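Local coordinates for protein type III effector XopAI (Xanthomonas citri, PDB 6K93) that is a type III effector with a mono-ADP-ribosyltransferase fold, whose transferase-like domain probably binds arginine-containing peptides, at residues L210-Y214 and S215-T219. Residues are numbered along the deposited sequence; the frame is centred on the assembly and turned at random.
Sequences LPEEY and SYQGT
S215 grips E212 twice, once through its side chain and once through its backbone. Its hydroxyl OG donates to E212 OE1 at 2.7 Å, coming from above the carboxylate plane, about 55° out of it. The long glutamate can fold back this far because CG stands anti to the backbone N (chi1 174°) and the chain then bends at chi2 (61°), while serine is short enough to keep its hydroxyl close to the main chain. The second bond, S215 N to E212 O at 2.9 Å, closes the 3-10 turn 212-214, and the Y214 N to P211 O bond precedes it.

Water extends this network. One molecule donates to E212 OE2 (2.6 Å from the water oxygen) and makes a weak bond with Q217 NE2; another donates to both E213 O and S215 O. The Q217 amide also bonds to the carbonyl of T269, and S215 OG to K272 NZ, which ties the turn to the part of the same chain around strand 272-273.

Packing lies further out: L210 CD2 sits 4.3 Å above the centre of the Y214 ring, and P211 O meets that ring's edge in plane. The phenol suits this buried place, its hydroxyl bonding to E159. Helix 194-209 is thus linked to edge strand 218-224 through a compact turn, in which the S215 hydroxyl, itself receiving a bond from K272, would probably help to stabilise the negative carboxylate of E212.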
loop_
_atom_site.group_PDB
_atom_site.type_symbol
_atom_site.label_atom_id
_atom_site.label_comp_id
_atom_site.label_asym_id
_atom_site.label_seq_id
_atom_site.Cartn_x
_atom_site.Cartn_y
_atom_site.Cartn_z
ATOM N N LEU A 210 -12.221 2.408 3.361
ATOM C CA LEU A 210 -12.888 1.148 3.679
ATOM C C LEU A 210 -13.663 1.300 4.982
ATOM O O LEU A 210 -13.156 1.906 5.934
ATOM C CB LEU A 210 -11.891 -0.000 3.843
ATOM C CG LEU A 210 -11.385 -0.634 2.545
ATOM C CD1 LEU A 210 -10.262 -1.599 2.806
ATOM C CD2 LEU A 210 -12.511 -1.319 1.750
ATOM N N PRO A 211 -14.871 0.754 5.078
ATOM C CA PRO A 211 -15.616 0.867 6.335
ATOM C C PRO A 211 -14.960 0.077 7.460
ATOM O O PRO A 211 -14.123 -0.811 7.247
ATOM C CB PRO A 211 -17.007 0.329 5.996
ATOM C CG PRO A 211 -16.870 -0.407 4.704
ATOM C CD PRO A 211 -15.642 0.117 3.995
ATOM N N GLU A 212 -15.374 0.420 8.687
ATOM C CA GLU A 212 -14.682 -0.070 9.873
ATOM C C GLU A 212 -14.797 -1.581 10.037
ATOM O O GLU A 212 -13.934 -2.196 10.681
ATOM C CB GLU A 212 -15.213 0.654 11.114
ATOM C CG GLU A 212 -14.697 0.151 12.457
ATOM C CD GLU A 212 -13.190 0.247 12.644
ATOM O OE1 GLU A 212 -12.468 0.820 11.798
ATOM O OE2 GLU A 212 -12.719 -0.261 13.679
ATOM N N GLU A 213 -15.793 -2.221 9.437
ATOM C CA GLU A 213 -15.853 -3.675 9.537
ATOM C C GLU A 213 -14.689 -4.364 8.831
ATOM O O GLU A 213 -14.466 -5.553 9.068
ATOM C CB GLU A 213 -17.195 -4.186 9.005
ATOM C CG GLU A 213 -17.533 -3.713 7.605
ATOM C CD GLU A 213 -18.505 -2.542 7.585
ATOM O OE1 GLU A 213 -18.343 -1.586 8.381
ATOM O OE2 GLU A 213 -19.436 -2.576 6.754
ATOM N N TYR A 214 -13.942 -3.651 7.977
ATOM C CA TYR A 214 -12.749 -4.196 7.357
ATOM C C TYR A 214 -11.512 -4.072 8.236
ATOM O O TYR A 214 -10.481 -4.657 7.899
ATOM C CB TYR A 214 -12.489 -3.513 5.992
ATOM C CG TYR A 214 -13.440 -4.030 4.945
ATOM C CD1 TYR A 214 -14.748 -3.555 4.878
ATOM C CD2 TYR A 214 -13.057 -5.023 4.050
ATOM C CE1 TYR A 214 -15.641 -4.047 3.936
ATOM C CE2 TYR A 214 -13.947 -5.517 3.119
ATOM C CZ TYR A 214 -15.227 -5.030 3.063
ATOM O OH TYR A 214 -16.102 -5.541 2.126
ATOM N N SER A 215 -11.593 -3.375 9.366
ATOM C CA SER A 215 -10.464 -3.320 10.289
ATOM C C SER A 215 -10.287 -4.657 10.982
ATOM O O SER A 215 -11.262 -5.309 11.365
ATOM C CB SER A 215 -10.683 -2.237 11.346
ATOM O OG SER A 215 -10.636 -0.952 10.784
ATOM N N TYR A 216 -9.036 -5.034 11.185
ATOM C CA TYR A 216 -8.685 -6.244 11.913
ATOM C C TYR A 216 -8.168 -5.872 13.293
ATOM O O TYR A 216 -7.241 -5.060 13.413
ATOM C CB TYR A 216 -7.616 -7.045 11.175
ATOM C CG TYR A 216 -7.366 -8.363 11.864
ATOM C CD1 TYR A 216 -8.349 -9.335 11.911
ATOM C CD2 TYR A 216 -6.161 -8.615 12.494
ATOM C CE1 TYR A 216 -8.124 -10.523 12.542
ATOM C CE2 TYR A 216 -5.927 -9.812 13.138
ATOM C CZ TYR A 216 -6.921 -10.759 13.154
ATOM O OH TYR A 216 -6.712 -11.945 13.816
ATOM N N GLN A 217 -8.764 -6.464 14.330
ATOM C CA GLN A 217 -8.297 -6.312 15.695
ATOM C C GLN A 217 -7.657 -7.630 16.102
ATOM O O GLN A 217 -8.347 -8.633 16.308
ATOM C CB GLN A 217 -9.427 -5.943 16.642
ATOM C CG GLN A 217 -9.943 -4.557 16.398
ATOM C CD GLN A 217 -11.073 -4.570 15.413
ATOM O OE1 GLN A 217 -11.933 -5.449 15.451
ATOM N NE2 GLN A 217 -11.076 -3.604 14.508
ATOM N N GLY A 218 -6.346 -7.628 16.224
ATOM C CA GLY A 218 -5.614 -8.838 16.543
ATOM C C GLY A 218 -4.165 -8.648 16.171
ATOM O O GLY A 218 -3.768 -7.604 15.665
ATOM N N THR A 219 -3.379 -9.677 16.437
ATOM C CA THR A 219 -1.955 -9.667 16.148
ATOM C C THR A 219 -1.750 -10.149 14.721
ATOM O O THR A 219 -2.268 -11.201 14.336
ATOM C CB THR A 219 -1.213 -10.571 17.126
ATOM O OG1 THR A 219 -1.486 -10.158 18.471
ATOM C CG2 THR A 219 0.270 -10.544 16.864
HETATM O O HOH W 1 -13.516 -4.125 12.720
HETATM O O HOH W 2 -10.778 -0.474 15.405
HETATM O O HOH W 3 -12.969 -7.330 10.427
#